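Local coordinates for protein C-domain type II peptide synthetase (Streptomyces globisporus, PDB 4ZNM) that belongs to the condensation-domain family of peptide synthetases, a type II protein, probably stand-alone as that name implies, built from two mixed beta sheets flanked by helices, at residues 122-125 and 126-129; 113-116 and 117-121; 24-27 and 28-32; 165-168 and 169-173. All coordinates share one frame; numbering follows the deposited sequence. Where two conformers were deposited one is given.

Overall arrangement
Four short-range contacts mark out helices along one chain. The first to arise is interaction 3, where helix 22-28 ends and turns at residues 28-31, ahead of strand 47-55. Interaction 2 follows in mid-helix on helix 110-125, and interaction 1 ends that same helix, leading into the loop before strand 137-143. Interaction 4 comes last, inside helix 162-180. They run in series; none encloses or crosses another, and each spans adjoining residues. Interactions 1 and 2 adjoin in sequence, their centres about 13 Å apart, whereas interactions 2 and 3 lie on opposite sides of the chain's centre. Helices 110-125 and 162-180 both pack against strands 47-55 and 148-156 of the six-stranded sheet.

Interaction 1. Residues 122-125 and 126-129; sequences NEVE and STGL
The hydroxyls of Ser126 and Thr127 both fold back onto carbonyls of the preceding helical turn, each reaching the residue three positions earlier. Ser126 OG donates to Glu123 O at 2.7 Å, slightly tilted from the carbonyl plane. Thr127 OG1 also lies 2.7 Å from its acceptor, Val124 O, but arrives in the carbonyl plane on a lone pair. The backbone Thr127 N, 2.9 Å from Val124 O, comes to the same oxygen from above that plane, so two donors of one residue grip one acceptor from different directions. In both side chains the hydroxyl sits between the backbone N and the carbonyl carbon (chi1 73° in Ser126, 68° in Thr127). For Thr127 this also sets the methyl CG2 beside Glu123 O, at 3.4 Å.

The bonds trace the C-terminal end of helix 110-125. Ser126 N still keeps an i to i-4 helical bond to Asn122 O at 3.0 Å, with a weak second one to Glu123 O, whereas Thr127 N has already shortened its reach to i-3.

Farther out, Arg138 NH1 bonds both Thr127 OG1 and Gly128 O, holding the departing chain against strand 137-143. Val124 packs on Val140, Val152 and Ile154 of the sheet. The buried carboxylate of Glu125, on an extended chain, bonds Ser404 N and forms salt bridges with Arg246 and Arg396.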
loop_
_atom_site.group_PDB
_atom_site.type_symbol
_atom_site.label_atom_id
_atom_site.label_comp_id
_atom_site.label_asym_id
_atom_site.label_seq_id
_atom_site.Cartn_x
_atom_site.Cartn_y
_atom_site.Cartn_z
ATOM N N ASN A 122 3.245 -12.998 -9.005
ATOM C CA ASN A 122 2.300 -13.624 -8.096
ATOM C C ASN A 122 2.944 -14.735 -7.314
ATOM O O ASN A 122 2.653 -14.923 -6.131
ATOM C CB ASN A 122 1.114 -14.198 -8.861
ATOM C CG ASN A 122 -0.039 -13.240 -8.926
ATOM O OD1 ASN A 122 0.141 -12.030 -8.791
ATOM N ND2 ASN A 122 -1.228 -13.766 -9.127
ATOM N N GLU A 123 3.812 -15.485 -7.986
ATOM C CA GLU A 123 4.487 -16.595 -7.325
ATOM C C GLU A 123 5.371 -16.047 -6.220
ATOM O O GLU A 123 5.372 -16.563 -5.110
ATOM C CB GLU A 123 5.327 -17.420 -8.316
ATOM C CG GLU A 123 6.008 -18.591 -7.622
ATOM C CD GLU A 123 7.055 -19.254 -8.477
ATOM O OE1 GLU A 123 6.954 -19.162 -9.718
ATOM O OE2 GLU A 123 7.978 -19.871 -7.902
ATOM N N VAL A 124 6.121 -14.990 -6.502
ATOM C CA VAL A 124 6.988 -14.414 -5.470
ATOM C C VAL A 124 6.123 -13.929 -4.303
ATOM O O VAL A 124 6.443 -14.187 -3.163
ATOM C CB VAL A 124 7.866 -13.277 -6.028
ATOM C CG1 VAL A 124 8.530 -12.487 -4.899
ATOM C CG2 VAL A 124 8.897 -13.855 -6.970
ATOM N N GLU A 125 4.983 -13.305 -4.591
ATOM C CA GLU A 125 4.085 -12.826 -3.529
ATOM C C GLU A 125 3.544 -13.954 -2.662
ATOM O O GLU A 125 3.182 -13.729 -1.518
ATOM C CB GLU A 125 2.897 -12.046 -4.124
ATOM C CG GLU A 125 2.049 -11.357 -3.092
ATOM C CD GLU A 125 0.777 -10.717 -3.675
ATOM O OE1 GLU A 125 -0.111 -10.309 -2.863
ATOM O OE2 GLU A 125 0.668 -10.635 -4.923
ATOM N N SER A 126 3.436 -15.161 -3.207
ATOM C CA SER A 126 2.998 -16.278 -2.381
ATOM C C SER A 126 4.100 -16.874 -1.503
ATOM O O SER A 126 3.810 -17.748 -0.705
ATOM C CB SER A 126 2.409 -17.393 -3.228
ATOM O OG SER A 126 3.459 -18.054 -3.919
ATOM N N THR A 127 5.328 -16.386 -1.601
ATOM C CA THR A 127 6.390 -16.881 -0.743
ATOM C C THR A 127 6.539 -15.989 0.489
ATOM O O THR A 127 6.025 -14.874 0.524
ATOM C CB THR A 127 7.730 -16.966 -1.481
ATOM O OG1 THR A 127 8.215 -15.647 -1.787
ATOM C CG2 THR A 127 7.569 -17.781 -2.747
ATOM N N GLY A 128 7.216 -16.503 1.516
ATOM C CA GLY A 128 7.350 -15.792 2.785
ATOM C C GLY A 128 8.675 -15.084 2.933
ATOM O O GLY A 128 9.642 -15.377 2.229
ATOM N N LEU A 129 8.704 -14.112 3.836
ATOM C CA LEU A 129 9.916 -13.331 4.073
ATOM C C LEU A 129 9.861 -12.836 5.524
ATOM O O LEU A 129 9.097 -11.946 5.836
ATOM C CB LEU A 129 9.991 -12.180 3.074
ATOM C CG LEU A 129 11.141 -11.187 3.216
ATOM C CD1 LEU A 129 12.452 -11.907 3.150
ATOM C CD2 LEU A 129 11.092 -10.128 2.118
#

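Interaction 2. Residues 113-116 and 117-121; sequences RVRR and GEELL
Gly117 and Arg113 meet in the tightly packed part of this contact, where successive turns of helix 110-125 are joined by backbone alone. Gly117 N is 2.8 Å from Arg113 O, and the same i to i-4 pattern follows in the bonds of Glu118 N to Val114 O, Glu119 N to Arg115 O and Leu120 N to Arg116 O. Leu120 and Leu121 turn to the sheet, both touching Val152, while the buried carboxylate of Glu118 takes bonds from Gln397 N and Leu398 N. The helix is the connection of a beta-alpha-beta unit between the parallel strands 101-104 and 137-143.

The other side is looser. Arg115, exposed and poorly ordered, has CG anti to the backbone N (chi1 178°) and is extended as far as NE, and its guanidinium turns a face to Glu119. Glu119 OE1 lies above that face, over its centre and 3.2 Å from Arg115 NH1, with the two planes 70° apart. On the neighbouring flank Glu119 OE2 rests 4.0 Å from CG of Arg116; the guanidinium of Arg116 pairs with Glu112 through NE and bonds Leu105 O through NH1.

Because no N-H of Arg115 points at Glu119 OE1, that pair is held by charge alone. Arg115 probably divides its charge between Glu119 and Glu112, which also pairs with Arg116; a contact without directed N-H is consistent with the poor order of the side chain.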
loop_
_atom_site.group_PDB
_atom_site.type_symbol
_atom_site.label_atom_id
_atom_site.label_comp_id
_atom_site.label_asym_id
_atom_site.label_seq_id
_atom_site.Cartn_x
_atom_site.Cartn_y
_atom_site.Cartn_z
ATOM N N ARG A 113 4.987 -12.838 -22.622
ATOM C CA ARG A 113 5.923 -12.186 -21.686
ATOM C C ARG A 113 5.244 -11.400 -20.547
ATOM O O ARG A 113 5.676 -11.468 -19.390
ATOM C CB ARG A 113 6.863 -11.256 -22.458
ATOM C CG ARG A 113 7.886 -12.055 -23.295
ATOM C CD ARG A 113 8.992 -11.239 -23.897
ATOM N NE ARG A 113 9.684 -12.043 -24.918
ATOM C CZ ARG A 113 10.891 -11.774 -25.394
ATOM N NH1 ARG A 113 11.538 -10.686 -24.995
ATOM N NH2 ARG A 113 11.457 -12.592 -26.276
ATOM N N VAL A 114 4.197 -10.651 -20.870
ATOM C CA VAL A 114 3.491 -9.857 -19.861
ATOM C C VAL A 114 2.847 -10.812 -18.857
ATOM O O VAL A 114 2.808 -10.570 -17.645
ATOM C CB VAL A 114 2.431 -8.969 -20.487
ATOM C CG1 VAL A 114 1.881 -7.999 -19.448
ATOM C CG2 VAL A 114 3.000 -8.220 -21.681
ATOM N N ARG A 115 2.351 -11.904 -19.418
ATOM C CA ARG A 115 1.674 -12.948 -18.700
ATOM C C ARG A 115 2.647 -13.671 -17.789
ATOM O O ARG A 115 2.356 -13.868 -16.612
ATOM C CB ARG A 115 1.037 -13.902 -19.712
ATOM C CG ARG A 115 0.299 -15.101 -19.171
ATOM C CD ARG A 115 -0.070 -16.008 -20.354
ATOM N NE ARG A 115 -0.703 -17.267 -19.967
ATOM C CZ ARG A 115 -0.044 -18.363 -19.587
ATOM N NH1 ARG A 115 1.286 -18.367 -19.520
ATOM N NH2 ARG A 115 -0.718 -19.462 -19.264
ATOM N N ARG A 116 3.806 -14.063 -18.317
ATOM C CA ARG A 116 4.748 -14.804 -17.508
ATOM C C ARG A 116 5.341 -13.858 -16.467
ATOM O O ARG A 116 5.621 -14.281 -15.363
ATOM C CB ARG A 116 5.825 -15.482 -18.357
ATOM C CG ARG A 116 5.305 -16.775 -19.018
ATOM C CD ARG A 116 6.395 -17.541 -19.791
ATOM N NE ARG A 116 5.814 -18.468 -20.765
ATOM C CZ ARG A 116 6.483 -19.418 -21.411
ATOM N NH1 ARG A 116 7.783 -19.603 -21.203
ATOM N NH2 ARG A 116 5.841 -20.184 -22.279
ATOM N N GLY A 117 5.438 -12.575 -16.781
ATOM C CA GLY A 117 5.837 -11.577 -15.793
ATOM C C GLY A 117 4.869 -11.497 -14.607
ATOM O O GLY A 117 5.285 -11.441 -13.458
ATOM N N GLU A 118 3.573 -11.472 -14.896
ATOM C CA GLU A 118 2.570 -11.423 -13.845
ATOM C C GLU A 118 2.582 -12.694 -13.017
ATOM O O GLU A 118 2.430 -12.640 -11.821
ATOM C CB GLU A 118 1.172 -11.224 -14.426
ATOM C CG GLU A 118 0.761 -9.795 -14.539
ATOM C CD GLU A 118 -0.740 -9.641 -14.490
ATOM O OE1 GLU A 118 -1.318 -9.076 -15.450
ATOM O OE2 GLU A 118 -1.332 -10.078 -13.477
ATOM N N GLU A 119 2.743 -13.838 -13.665
ATOM C CA GLU A 119 2.867 -15.100 -12.957
ATOM C C GLU A 119 4.085 -15.134 -12.043
ATOM O O GLU A 119 4.009 -15.631 -10.931
ATOM C CB GLU A 119 2.931 -16.251 -13.947
ATOM C CG GLU A 119 1.589 -16.477 -14.634
ATOM C CD GLU A 119 1.653 -17.413 -15.837
ATOM O OE1 GLU A 119 0.590 -17.617 -16.463
ATOM O OE2 GLU A 119 2.748 -17.936 -16.161
ATOM N N LEU A 120 5.209 -14.597 -12.484
ATOM C CA LEU A 120 6.359 -14.561 -11.613
ATOM C C LEU A 120 6.044 -13.667 -10.422
ATOM O O LEU A 120 6.285 -14.042 -9.272
ATOM C CB LEU A 120 7.596 -14.069 -12.365
ATOM C CG LEU A 120 8.875 -14.046 -11.534
ATOM C CD1 LEU A 120 9.187 -15.460 -10.975
ATOM C CD2 LEU A 120 10.034 -13.514 -12.346
ATOM N N LEU A 121 5.486 -12.490 -10.685
ATOM C CA LEU A 121 5.149 -11.575 -9.582
ATOM C C LEU A 121 4.264 -12.297 -8.535
ATOM O O LEU A 121 4.522 -12.261 -7.319
ATOM C CB LEU A 121 4.469 -10.320 -10.144
ATOM C CG LEU A 121 3.961 -9.287 -9.143
ATOM C CD1 LEU A 121 5.063 -8.841 -8.209
ATOM C CD2 LEU A 121 3.374 -8.089 -9.854
#

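Interaction 3. Residues 24-27 and 28-32; sequences QEFL and CMFDS
Helix 22-28 ends in this contact, passing at its C-terminus into a type I beta turn from Cys28 to Asp31, with Phe26 and Phe30 meeting one turn apart. Phe30 lays CE2 over one face of the Phe26 ring, displaced toward the rim and 3.6 Å from Phe26 CE1. The planes stand at 56° with centroids 5.1 Å apart, an oblique pair. Phe26 reaches this position with CG anti to its own amide nitrogen (chi1 162°), which carries the ring along the helix toward its end. Phe26 O lies at the edge of the Phe30 ring, in the ring plane, 3.4 Å from Phe30 CD2. Met29, a selenomethionine here, adds a looser apolar touch, its SE 4.5 Å from Phe26 CD1.

The backbone shows the helix running out. Cys28 N keeps the i to i-4 bond to Gln24 O at 3.0 Å. Met29 N, however, bonds Phe26 O at 3.0 Å and makes a weak bond to Glu25 O, and Phe30 N reaches Leu27 O at 2.8 Å, both i-3 acceptors being approached from above the carbonyl plane.

Around this turn, Phe313 of strand 312-319 meets the Phe26 ring, Pro407 touches Phe30, and Asp31 ties the outgoing chain to Arg83 and His88 on strands 79-84 and 87-92. Glu25 forms a salt bridge to Arg201 of helix 193-203.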
loop_
_atom_site.group_PDB
_atom_site.type_symbol
_atom_site.label_atom_id
_atom_site.label_comp_id
_atom_site.label_asym_id
_atom_site.label_seq_id
_atom_site.Cartn_x
_atom_site.Cartn_y
_atom_site.Cartn_z
ATOM N N GLN A 24 4.698 1.376 13.164
ATOM C CA GLN A 24 4.945 0.038 13.688
ATOM C C GLN A 24 4.115 -0.201 14.980
ATOM O O GLN A 24 3.640 -1.313 15.216
ATOM C CB GLN A 24 6.441 -0.149 13.916
ATOM C CG GLN A 24 7.168 -0.313 12.563
ATOM C CD GLN A 24 8.679 -0.208 12.632
ATOM O OE1 GLN A 24 9.234 0.255 13.621
ATOM N NE2 GLN A 24 9.351 -0.605 11.537
ATOM N N GLU A 25 3.934 0.838 15.789
ATOM C CA GLU A 25 2.998 0.780 16.933
ATOM C C GLU A 25 1.567 0.439 16.503
ATOM O O GLU A 25 0.869 -0.373 17.132
ATOM C CB GLU A 25 2.951 2.114 17.680
ATOM C CG GLU A 25 4.129 2.394 18.556
ATOM C CD GLU A 25 3.987 3.695 19.357
ATOM O OE1 GLU A 25 2.904 4.349 19.352
ATOM O OE2 GLU A 25 4.996 4.054 19.994
ATOM N N PHE A 26 1.122 1.101 15.447
ATOM C CA PHE A 26 -0.176 0.794 14.865
ATOM C C PHE A 26 -0.227 -0.690 14.501
ATOM O O PHE A 26 -1.180 -1.364 14.826
ATOM C CB PHE A 26 -0.436 1.702 13.651
ATOM C CG PHE A 26 -1.517 1.217 12.725
ATOM C CD1 PHE A 26 -2.838 1.455 12.995
ATOM C CD2 PHE A 26 -1.194 0.553 11.564
ATOM C CE1 PHE A 26 -3.798 1.031 12.134
ATOM C CE2 PHE A 26 -2.166 0.118 10.711
ATOM C CZ PHE A 26 -3.459 0.365 10.988
ATOM N N LEU A 27 0.810 -1.218 13.862
ATOM C CA LEU A 27 0.816 -2.638 13.496
ATOM C C LEU A 27 0.728 -3.570 14.735
ATOM O O LEU A 27 0.100 -4.615 14.667
ATOM C CB LEU A 27 2.072 -2.976 12.660
ATOM C CG LEU A 27 2.170 -2.227 11.288
ATOM C CD1 LEU A 27 3.472 -2.489 10.583
ATOM C CD2 LEU A 27 1.032 -2.607 10.379
ATOM N N CYS A 28 1.383 -3.190 15.833
ATOM C CA CYS A 28 1.275 -3.938 17.096
ATOM C C CYS A 28 -0.171 -4.148 17.523
ATOM O O CYS A 28 -0.496 -5.174 18.118
ATOM C CB CYS A 28 2.016 -3.237 18.225
ATOM S SG CYS A 28 3.791 -3.387 18.089
HETATM N N MSE A 29 -1.035 -3.193 17.198
HETATM C CA MSE A 29 -2.427 -3.308 17.592
HETATM C C MSE A 29 -3.058 -4.519 16.886
HETATM O O MSE A 29 -4.086 -5.030 17.342
HETATM C CB MSE A 29 -3.218 -2.028 17.264
HETATM C CG MSE A 29 -2.692 -0.753 17.922
HETATM SE SE MSE A 29 -3.632 0.924 17.345
HETATM C CE MSE A 29 -5.365 0.180 17.266
ATOM N N PHE A 30 -2.431 -4.983 15.792
ATOM C CA PHE A 30 -2.934 -6.141 15.012
ATOM C C PHE A 30 -2.122 -7.426 15.185
ATOM O O PHE A 30 -2.353 -8.421 14.500
ATOM C CB PHE A 30 -2.998 -5.781 13.524
ATOM C CG PHE A 30 -3.937 -4.650 13.239
ATOM C CD1 PHE A 30 -5.233 -4.882 12.834
ATOM C CD2 PHE A 30 -3.549 -3.356 13.465
ATOM C CE1 PHE A 30 -6.123 -3.817 12.630
ATOM C CE2 PHE A 30 -4.425 -2.298 13.296
ATOM C CZ PHE A 30 -5.709 -2.525 12.869
ATOM N N ASP A 31 -1.221 -7.430 16.152
ATOM C CA ASP A 31 -0.312 -8.549 16.330
ATOM C C ASP A 31 -0.914 -9.627 17.195
ATOM O O ASP A 31 -1.199 -9.410 18.375
ATOM C CB ASP A 31 0.989 -8.069 16.955
ATOM C CG ASP A 31 1.975 -9.182 17.173
ATOM O OD1 ASP A 31 1.906 -10.239 16.481
ATOM O OD2 ASP A 31 2.835 -8.990 18.054
ATOM N N SER A 32 -1.071 -10.810 16.618
ATOM C CA SER A 32 -1.752 -11.905 17.295
ATOM C C SER A 32 -1.010 -12.444 18.528
ATOM O O SER A 32 -1.592 -13.184 19.314
ATOM C CB SER A 32 -1.988 -13.035 16.290
ATOM O OG SER A 32 -2.097 -12.505 14.974
#

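Interaction 4. Residues 165-168 and 169-173; sequences MHVI and ARDLL
Val167 and Asp171, one turn apart within helix 162-180, lie side by side and point the same way. The side-chain packing is made by the branch CG1 of Val167, anti to the backbone N (chi1 171°), which runs alongside the carboxylate and comes within 3.7 Å of Asp171 OD2, a van der Waals approach. Asp171 CB also rests on the carbonyl, 3.3 Å from Val167 O. At the next residue, Leu172 CB sits close against the preceding turn, 3.1 Å from Ile168 O.

Backbone hydrogen bonds repeat the alpha-helical i to i-4 pattern throughout. Asp171 N meets Val167 O at 2.9 Å and almost in line with the C=O bond, with a nearly straight N-H (170°). Ala169 N to Met165 O, Arg170 N to His166 O and Leu172 N to Ile168 O complete the set.

The ionic group joins sequence neighbours. Arg170 bends at its third torsion (chi3 60°) and turns the side of its guanidinium to the next residue, NE at 3.0 Å and NH2 at 2.9 Å from Asp171 OD1. Both nitrogens grip that one oxygen, which lies near the guanidinium plane; NH2 meets the syn lone pair of Asp171 OD1, while NE comes nearly along its C-O axis. Asp171 OD2 in turn bonds His74 and pairs with Arg73, so the buried carboxylate is held at both oxygens and its rotation is probably fixed. Arg170 NH2 also pairs with Asp305.

The helix lies over the six-stranded sheet, Met165 and Ala169 on Trp52 of strand 47-55, and Ile168 and Leu172 on Leu153 and Leu151 of strand 148-156. On its flank, helix 60-73 meets Leu172 through Ala66 and Leu67.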
loop_
_atom_site.group_PDB
_atom_site.type_symbol
_atom_site.label_atom_id
_atom_site.label_comp_id
_atom_site.label_asym_id
_atom_site.label_seq_id
_atom_site.Cartn_x
_atom_site.Cartn_y
_atom_site.Cartn_z
HETATM N N MSE A 165 9.466 1.358 -2.147
HETATM C CA MSE A 165 9.782 0.374 -3.193
HETATM C C MSE A 165 10.222 1.120 -4.482
HETATM O O MSE A 165 11.126 0.707 -5.180
HETATM C CB MSE A 165 8.578 -0.525 -3.495
HETATM C CG MSE A 165 8.233 -1.532 -2.419
HETATM SE SE MSE A 165 9.582 -2.893 -2.185
HETATM C CE MSE A 165 9.749 -3.486 -4.012
ATOM N N HIS A 166 9.581 2.230 -4.767
ATOM C CA HIS A 166 9.997 3.069 -5.903
ATOM C C HIS A 166 11.447 3.545 -5.672
ATOM O O HIS A 166 12.287 3.423 -6.572
ATOM C CB HIS A 166 9.039 4.215 -6.079
ATOM C CG HIS A 166 9.518 5.258 -7.032
ATOM N ND1 HIS A 166 9.028 5.371 -8.317
ATOM C CD2 HIS A 166 10.448 6.238 -6.893
ATOM C CE1 HIS A 166 9.632 6.377 -8.928
ATOM N NE2 HIS A 166 10.502 6.917 -8.088
ATOM N N VAL A 167 11.760 4.012 -4.459
ATOM C CA VAL A 167 13.119 4.452 -4.109
ATOM C C VAL A 167 14.141 3.304 -4.232
ATOM O O VAL A 167 15.251 3.496 -4.760
ATOM C CB VAL A 167 13.159 5.072 -2.691
ATOM C CG1 VAL A 167 14.618 5.331 -2.237
ATOM C CG2 VAL A 167 12.367 6.412 -2.653
ATOM N N ILE A 168 13.782 2.103 -3.781
ATOM C CA ILE A 168 14.697 0.965 -3.797
ATOM C C ILE A 168 15.094 0.608 -5.238
ATOM O O ILE A 168 16.250 0.281 -5.532
ATOM C CB ILE A 168 14.066 -0.229 -3.100
ATOM C CG1 ILE A 168 13.944 0.049 -1.590
ATOM C CG2 ILE A 168 14.891 -1.527 -3.348
ATOM C CD1 ILE A 168 13.046 -0.962 -0.863
ATOM N N ALA A 169 14.106 0.631 -6.122
ATOM C CA ALA A 169 14.305 0.275 -7.506
ATOM C C ALA A 169 15.189 1.336 -8.162
ATOM O O ALA A 169 16.126 1.007 -8.897
ATOM C CB ALA A 169 12.966 0.138 -8.222
ATOM N N ARG A 170 14.938 2.602 -7.839
ATOM C CA ARG A 170 15.704 3.688 -8.454
ATOM C C ARG A 170 17.148 3.607 -8.008
ATOM O O ARG A 170 18.078 3.671 -8.831
ATOM C CB ARG A 170 15.142 5.068 -8.127
ATOM C CG ARG A 170 16.044 6.165 -8.721
ATOM C CD ARG A 170 16.033 7.417 -7.988
ATOM N NE ARG A 170 16.468 7.305 -6.603
ATOM C CZ ARG A 170 16.399 8.333 -5.768
ATOM N NH1 ARG A 170 15.944 9.484 -6.232
ATOM N NH2 ARG A 170 16.774 8.230 -4.490
ATOM N N ASP A 171 17.338 3.464 -6.706
ATOM C CA ASP A 171 18.668 3.369 -6.145
ATOM C C ASP A 171 19.405 2.157 -6.724
ATOM O O ASP A 171 20.579 2.247 -7.056
ATOM C CB ASP A 171 18.580 3.259 -4.637
ATOM C CG ASP A 171 18.181 4.584 -3.953
ATOM O OD1 ASP A 171 17.897 5.596 -4.653
ATOM O OD2 ASP A 171 18.165 4.590 -2.700
ATOM N N LEU A 172 18.716 1.026 -6.792
ATOM C CA LEU A 172 19.327 -0.228 -7.249
ATOM C C LEU A 172 19.872 -0.109 -8.654
ATOM O O LEU A 172 21.012 -0.471 -8.917
ATOM C CB LEU A 172 18.319 -1.363 -7.213
ATOM C CG LEU A 172 18.768 -2.663 -7.875
ATOM C CD1 LEU A 172 19.886 -3.255 -7.037
ATOM C CD2 LEU A 172 17.610 -3.614 -8.027
ATOM N N LEU A 173 19.037 0.388 -9.562
ATOM C CA LEU A 173 19.440 0.476 -10.958
ATOM C C LEU A 173 20.474 1.580 -11.192
ATOM O O LEU A 173 21.315 1.466 -12.091
ATOM C CB LEU A 173 18.194 0.651 -11.829
ATOM C CG LEU A 173 17.293 -0.615 -11.679
ATOM C CD1 LEU A 173 16.114 -0.498 -12.580
ATOM C CD2 LEU A 173 18.020 -1.899 -12.035
#